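Local coordinates for protein B (Streptococcus agalactiae, PDB 5H6I) that acts as a secreted pore-forming toxin, the CAMP factor, which permeabilises membranes and binds the Fc part of IgG, at residues 107-112 / 129-134. Residues are numbered along the deposited sequence; the frame is centred on the assembly and turned at random.
Sequences EAITFS and FGITKL
Two helices consecutive in the chain, 93-115 and 121-139, form a helical hairpin in the larger of the two helical bundles of this CAMP factor, and Ile131 bridges them by reaching across to Ala108 and Ile109. Between 107-112 and 129-134 the closest CA atoms are those of Ala108 and Ile131, 7.4 Å apart. Ala108 suits the position because its single methyl lets a longer side chain come in from the partner helix: Ala108 CB meets Ile131 CD1 at 3.7 Å, and Ile131 CG1 follows at 4.0 Å from the same methyl. CG1 of Ile131 stands anti to the carbonyl carbon (chi1 -55°), and the extended chi2 of -179° carries CD1 on toward the other helix. There it also touches the flank of Ile109, CD1 of Ile131 lying 3.9 Å from Ile109 CG1. The two isoleucine side chains cross at about a right angle, so one methyl end rests on the middle of the other's chain. Beta-branching gives each isoleucine further apolar surface beside its own backbone. Ile131 also packs on Val105 of the same partner helix and on Tyr64, and Ile109 on Val68 of helix 65-84; the last two tie the hairpin to the neighbouring part of the bundle. Ala108 in turn touches Glu159 of helix 145-163. One turn along from Ala108, the buried Ser112 OG hydrogen-bonds OD1 of Asn124 near the start of helix 121-139, a polar link between the same two helices. Between the two segments themselves all contacts are apolar and all three touching residues are buried; the segments bury 110 Å² between them, both sides summed. At this spot the pairing therefore rests on shape and the exclusion of water, and the directional link is left to Ser112 and Asn124 a turn away.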
ATOM      1  N   GLU A 107       8.826  -0.615   3.840  1.00 56.61           N
ATOM      2  CA  GLU A 107       9.595  -1.106   2.700  1.00 54.29           C
ATOM      3  C   GLU A 107       9.002  -2.393   2.143  1.00 55.67           C
ATOM      4  O   GLU A 107       9.030  -2.624   0.928  1.00 60.74           O
ATOM      5  CB  GLU A 107      11.053  -1.321   3.103  1.00 54.96           C
ATOM      6  CG  GLU A 107      11.981  -0.192   2.692  1.00 64.24           C
ATOM      7  CD  GLU A 107      13.270  -0.180   3.487  1.00 61.62           C
ATOM      8  OE1 GLU A 107      13.806   0.919   3.735  1.00 71.10           O
ATOM      9  OE2 GLU A 107      13.746  -1.272   3.865  1.00 58.92           O
ATOM     10  N   ALA A 108       8.459  -3.246   3.014  1.00 56.33           N
ATOM     11  CA  ALA A 108       7.829  -4.474   2.544  1.00 60.76           C
ATOM     12  C   ALA A 108       6.543  -4.187   1.778  1.00 57.41           C
ATOM     13  O   ALA A 108       6.202  -4.921   0.846  1.00 55.87           O
ATOM     14  CB  ALA A 108       7.551  -5.408   3.720  1.00 55.06           C
ATOM     15  N   ILE A 109       5.825  -3.124   2.147  1.00 47.95           N
ATOM     16  CA  ILE A 109       4.573  -2.809   1.467  1.00 57.64           C
ATOM     17  C   ILE A 109       4.844  -2.234   0.081  1.00 52.99           C
ATOM     18  O   ILE A 109       4.193  -2.614  -0.899  1.00 52.16           O
ATOM     19  CB  ILE A 109       3.727  -1.854   2.325  1.00 57.81           C
ATOM     20  CG1 ILE A 109       3.365  -2.524   3.651  1.00 61.03           C
ATOM     21  CG2 ILE A 109       2.474  -1.444   1.575  1.00 48.62           C
ATOM     22  CD1 ILE A 109       3.170  -1.554   4.789  1.00 61.87           C
ATOM     23  N   THR A 110       5.801  -1.308  -0.024  1.00 52.80           N
ATOM     24  CA  THR A 110       6.173  -0.787  -1.335  1.00 57.64           C
ATOM     25  C   THR A 110       6.801  -1.868  -2.207  1.00 58.61           C
ATOM     26  O   THR A 110       6.679  -1.817  -3.435  1.00 64.89           O
ATOM     27  CB  THR A 110       7.133   0.395  -1.194  1.00 50.58           C
ATOM     28  OG1 THR A 110       8.451  -0.087  -0.903  1.00 64.88           O
ATOM     29  CG2 THR A 110       6.675   1.336  -0.091  1.00 56.85           C
ATOM     30  N   PHE A 111       7.475  -2.843  -1.592  1.00 50.44           N
ATOM     31  CA  PHE A 111       7.992  -3.977  -2.350  1.00 50.67           C
ATOM     32  C   PHE A 111       6.860  -4.756  -3.006  1.00 62.38           C
ATOM     33  O   PHE A 111       7.009  -5.262  -4.124  1.00 67.65           O
ATOM     34  CB  PHE A 111       8.814  -4.886  -1.434  1.00 50.48           C
ATOM     35  CG  PHE A 111       9.257  -6.167  -2.084  1.00 56.03           C
ATOM     36  CD1 PHE A 111      10.406  -6.206  -2.856  1.00 59.19           C
ATOM     37  CD2 PHE A 111       8.531  -7.336  -1.912  1.00 55.90           C
ATOM     38  CE1 PHE A 111      10.818  -7.383  -3.451  1.00 64.79           C
ATOM     39  CE2 PHE A 111       8.938  -8.516  -2.506  1.00 61.78           C
ATOM     40  CZ  PHE A 111      10.084  -8.539  -3.276  1.00 63.84           C
ATOM     41  N   SER A 112       5.720  -4.862  -2.322  1.00 59.01           N
ATOM     42  CA  SER A 112       4.571  -5.553  -2.901  1.00 62.92           C
ATOM     43  C   SER A 112       3.984  -4.769  -4.066  1.00 54.23           C
ATOM     44  O   SER A 112       3.635  -5.353  -5.099  1.00 55.45           O
ATOM     45  CB  SER A 112       3.511  -5.792  -1.827  1.00 47.45           C
ATOM     46  OG  SER A 112       2.210  -5.802  -2.390  1.00 54.66           O
ATOM     47  N   PHE A 129       0.859 -11.750   5.736  1.00 47.10           N
ATOM     48  CA  PHE A 129       0.925 -12.462   7.007  1.00 49.86           C
ATOM     49  C   PHE A 129       2.238 -12.181   7.727  1.00 57.80           C
ATOM     50  O   PHE A 129       2.271 -12.091   8.960  1.00 57.71           O
ATOM     51  CB  PHE A 129       0.751 -13.962   6.766  1.00 54.26           C
ATOM     52  CG  PHE A 129       0.461 -14.751   8.010  1.00 65.08           C
ATOM     53  CD1 PHE A 129      -0.733 -14.585   8.690  1.00 68.68           C
ATOM     54  CD2 PHE A 129       1.381 -15.667   8.494  1.00 78.62           C
ATOM     55  CE1 PHE A 129      -1.003 -15.314   9.831  1.00 70.53           C
ATOM     56  CE2 PHE A 129       1.117 -16.400   9.635  1.00 75.16           C
ATOM     57  CZ  PHE A 129      -0.077 -16.223  10.305  1.00 68.94           C
ATOM     58  N   GLY A 130       3.331 -12.039   6.973  1.00 53.65           N
ATOM     59  CA  GLY A 130       4.614 -11.750   7.593  1.00 50.24           C
ATOM     60  C   GLY A 130       4.695 -10.340   8.145  1.00 50.25           C
ATOM     61  O   GLY A 130       5.243 -10.120   9.230  1.00 46.33           O
ATOM     62  N   ILE A 131       4.163  -9.364   7.406  1.00 47.90           N
ATOM     63  CA  ILE A 131       4.127  -7.991   7.904  1.00 56.88           C
ATOM     64  C   ILE A 131       3.261  -7.906   9.152  1.00 51.31           C
ATOM     65  O   ILE A 131       3.558  -7.147  10.084  1.00 48.36           O
ATOM     66  CB  ILE A 131       3.633  -7.033   6.804  1.00 62.77           C
ATOM     67  CG1 ILE A 131       4.483  -7.183   5.541  1.00 53.75           C
ATOM     68  CG2 ILE A 131       3.660  -5.592   7.294  1.00 49.21           C
ATOM     69  CD1 ILE A 131       4.070  -6.255   4.420  1.00 57.18           C
ATOM     70  N   THR A 132       2.178  -8.685   9.192  1.00 52.88           N
ATOM     71  CA  THR A 132       1.357  -8.761  10.397  1.00 42.86           C
ATOM     72  C   THR A 132       2.176  -9.265  11.579  1.00 52.66           C
ATOM     73  O   THR A 132       2.110  -8.706  12.680  1.00 54.37           O
ATOM     74  CB  THR A 132       0.150  -9.668  10.148  1.00 51.84           C
ATOM     75  OG1 THR A 132      -0.787  -9.000   9.292  1.00 44.07           O
ATOM     76  CG2 THR A 132      -0.533 -10.031  11.460  1.00 35.79           C
ATOM     77  N   LYS A 133       2.969 -10.318  11.362  1.00 55.41           N
ATOM     78  CA  LYS A 133       3.815 -10.842  12.428  1.00 51.84           C
ATOM     79  C   LYS A 133       4.849  -9.819  12.880  1.00 52.17           C
ATOM     80  O   LYS A 133       5.256  -9.823  14.046  1.00 54.04           O
ATOM     81  CB  LYS A 133       4.504 -12.127  11.966  1.00 58.48           C
ATOM     82  CG  LYS A 133       3.788 -13.398  12.388  1.00 64.36           C
ATOM     83  CD  LYS A 133       3.883 -14.480  11.322  1.00 69.05           C
ATOM     84  CE  LYS A 133       5.290 -15.045  11.224  1.00 78.22           C
ATOM     85  NZ  LYS A 133       5.383 -16.133  10.211  1.00 79.63           N
ATOM     86  N   LEU A 134       5.282  -8.936  11.978  1.00 56.17           N
ATOM     87  CA  LEU A 134       6.264  -7.924  12.354  1.00 56.57           C
ATOM     88  C   LEU A 134       5.622  -6.819  13.185  1.00 62.13           C
ATOM     89  O   LEU A 134       6.156  -6.425  14.228  1.00 61.34           O
ATOM     90  CB  LEU A 134       6.927  -7.346  11.104  1.00 50.68           C
ATOM     91  CG  LEU A 134       7.964  -6.248  11.340  1.00 41.78           C
ATOM     92  CD1 LEU A 134       8.960  -6.675  12.406  1.00 39.13           C
ATOM     93  CD2 LEU A 134       8.681  -5.902  10.046  1.00 41.57           C
TER